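Local coordinates for protein 3-isopropylmalate dehydratase small subunit (Campylobacter jejuni, PDB 3Q3W) that forms the small subunit of isopropylmalate isomerase, which interconverts 2-isopropylmalate and 3-isopropylmalate through 2-isopropylmaleate, at residues E133-L138 / F157-F162. Sequence-based numbering, arbitrary orientation.
Sequences EIVDEL and FKDKIF
Phe-157 reaches from the hairpin to the helix, where its ring obliquely meets the CG methylene of Glu-137 and the CD1 methyl of Leu-138, with Leu-138 N at its edge. CE2 of Phe-157 lies 3.3 Å from CG of Glu-137, while its CZ is 3.7 Å from CD1 of Leu-138, whose side chain crosses at roughly a right angle. CB of Phe-157 points toward the helix, and with CG anti to the backbone N (chi1 -172°) the ring reaches both residues; CG of Lys-158 sits over the centre of one ring face. The second aromatic contact is a CH-pi interaction: CD1 of Ile-134 stands 4.2 Å from the centroid of the Phe-162 ring, only 10° off its normal. OE1 of Glu-133 instead approaches the edge of that ring, its carboxylate nearly perpendicular to the ring plane.

Among the polar interactions, extended chains of Glu-133 and Lys-160 come from opposite directions and form a salt bridge, OE2 of Glu-133 to NZ of Lys-160 at 3.1 Å, although the hydrogen bond within it is weak. OE1 of Glu-137 lies 4.5 Å from the same NZ, so any attraction is probably modest. NZ of Lys-158 hydrogen-bonds to OG of Ser-141, just past the helix, while its CE lies 3.5 Å from Glu-137 OE2.

Strands 154-157 and 160-163 form a two-residue beta hairpin, its type II' turn having Lys-158 at positive phi. Helix 133-138 packs against this sheet margin, its axis antiparallel-leaning (146°) to strand 160-162; Ile-134 and Leu-138 also touch Val-77 of strand 73-78, and Leu-138 touches Ala-14 and Pro-16 of strand 9-17.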
# COMPACT_ATOMS: atom_id res chain seq x y z
N GLU A 133 -7.33 -15.44 -1.50
CA GLU A 133 -6.34 -16.50 -1.35
C GLU A 133 -5.06 -15.99 -0.72
O GLU A 133 -4.52 -16.63 0.15
CB GLU A 133 -6.07 -17.10 -2.74
CG GLU A 133 -4.90 -18.05 -2.89
CD GLU A 133 -4.88 -18.74 -4.27
OE1 GLU A 133 -5.51 -18.23 -5.21
OE2 GLU A 133 -4.24 -19.79 -4.42
N ILE A 134 -4.53 -14.88 -1.23
CA ILE A 134 -3.32 -14.22 -0.64
C ILE A 134 -3.46 -13.95 0.84
O ILE A 134 -2.62 -14.37 1.59
CB ILE A 134 -2.98 -12.92 -1.39
CG1 ILE A 134 -2.30 -13.29 -2.71
CG2 ILE A 134 -2.06 -12.04 -0.61
CD1 ILE A 134 -2.36 -12.20 -3.72
N VAL A 135 -4.54 -13.27 1.23
CA VAL A 135 -4.82 -12.91 2.57
C VAL A 135 -4.84 -14.13 3.45
O VAL A 135 -4.13 -14.16 4.46
CB VAL A 135 -6.15 -12.19 2.70
CG1 VAL A 135 -6.56 -12.10 4.21
CG2 VAL A 135 -6.05 -10.79 2.06
N ASP A 136 -5.57 -15.18 3.03
CA ASP A 136 -5.70 -16.38 3.85
C ASP A 136 -4.34 -16.98 4.13
O ASP A 136 -3.98 -17.28 5.26
CB ASP A 136 -6.55 -17.45 3.20
CG ASP A 136 -6.64 -18.67 4.06
OD1 ASP A 136 -6.03 -19.71 3.72
OD2 ASP A 136 -7.26 -18.55 5.12
N GLU A 137 -3.55 -17.13 3.09
CA GLU A 137 -2.25 -17.73 3.27
C GLU A 137 -1.32 -16.82 4.10
O GLU A 137 -0.53 -17.30 4.91
CB GLU A 137 -1.67 -17.99 1.89
CG GLU A 137 -0.23 -18.43 1.84
CD GLU A 137 -0.01 -19.82 2.31
OE1 GLU A 137 -0.93 -20.66 2.15
OE2 GLU A 137 1.11 -20.09 2.82
N LEU A 138 -1.39 -15.51 3.87
CA LEU A 138 -0.47 -14.56 4.51
C LEU A 138 -0.66 -14.56 6.01
O LEU A 138 0.29 -14.49 6.81
CB LEU A 138 -0.69 -13.15 3.93
CG LEU A 138 0.33 -12.06 4.26
CD1 LEU A 138 1.78 -12.49 4.02
CD2 LEU A 138 -0.05 -10.87 3.39
N PHE A 157 4.22 -15.40 -4.31
CA PHE A 157 4.01 -15.69 -2.89
C PHE A 157 4.04 -17.20 -2.67
O PHE A 157 3.13 -17.93 -3.13
CB PHE A 157 2.67 -15.14 -2.42
CG PHE A 157 2.45 -15.25 -0.92
CD1 PHE A 157 3.51 -15.10 -0.02
CD2 PHE A 157 1.17 -15.45 -0.42
CE1 PHE A 157 3.31 -15.20 1.32
CE2 PHE A 157 0.96 -15.53 0.92
CZ PHE A 157 2.04 -15.40 1.81
N LYS A 158 5.08 -17.66 -1.99
CA LYS A 158 5.32 -19.08 -1.79
C LYS A 158 5.61 -19.60 -3.18
O LYS A 158 6.46 -19.01 -3.86
CB LYS A 158 4.10 -19.76 -1.13
CG LYS A 158 3.71 -19.19 0.22
CD LYS A 158 4.90 -19.26 1.14
CE LYS A 158 4.52 -19.15 2.59
NZ LYS A 158 5.52 -18.22 3.17
N ASP A 159 4.91 -20.65 -3.61
CA ASP A 159 5.03 -21.19 -4.97
C ASP A 159 3.96 -20.72 -5.97
O ASP A 159 3.96 -21.16 -7.13
CB ASP A 159 5.01 -22.72 -4.90
CG ASP A 159 6.35 -23.31 -4.47
OD1 ASP A 159 6.66 -24.45 -4.92
OD2 ASP A 159 7.08 -22.65 -3.69
N LYS A 160 3.06 -19.82 -5.53
CA LYS A 160 2.00 -19.28 -6.38
C LYS A 160 2.36 -17.99 -7.08
O LYS A 160 3.02 -17.14 -6.51
CB LYS A 160 0.75 -19.01 -5.57
CG LYS A 160 0.29 -20.18 -4.77
CD LYS A 160 -0.92 -19.80 -3.95
CE LYS A 160 -1.51 -21.04 -3.29
NZ LYS A 160 -2.29 -20.63 -2.10
N ILE A 161 1.89 -17.83 -8.32
CA ILE A 161 2.25 -16.69 -9.18
C ILE A 161 0.98 -16.05 -9.68
O ILE A 161 0.10 -16.73 -10.16
CB ILE A 161 3.11 -17.11 -10.39
CG1 ILE A 161 4.35 -17.89 -9.95
CG2 ILE A 161 3.55 -15.89 -11.15
CD1 ILE A 161 5.19 -18.43 -11.12
N PHE A 162 0.90 -14.74 -9.56
CA PHE A 162 -0.24 -14.01 -10.05
C PHE A 162 0.30 -13.02 -11.05
O PHE A 162 1.43 -12.53 -10.89
CB PHE A 162 -0.90 -13.29 -8.88
CG PHE A 162 -1.22 -14.20 -7.73
CD1 PHE A 162 -2.50 -14.72 -7.59
CD2 PHE A 162 -0.23 -14.57 -6.82
CE1 PHE A 162 -2.81 -15.57 -6.52
CE2 PHE A 162 -0.51 -15.42 -5.75
CZ PHE A 162 -1.81 -15.93 -5.60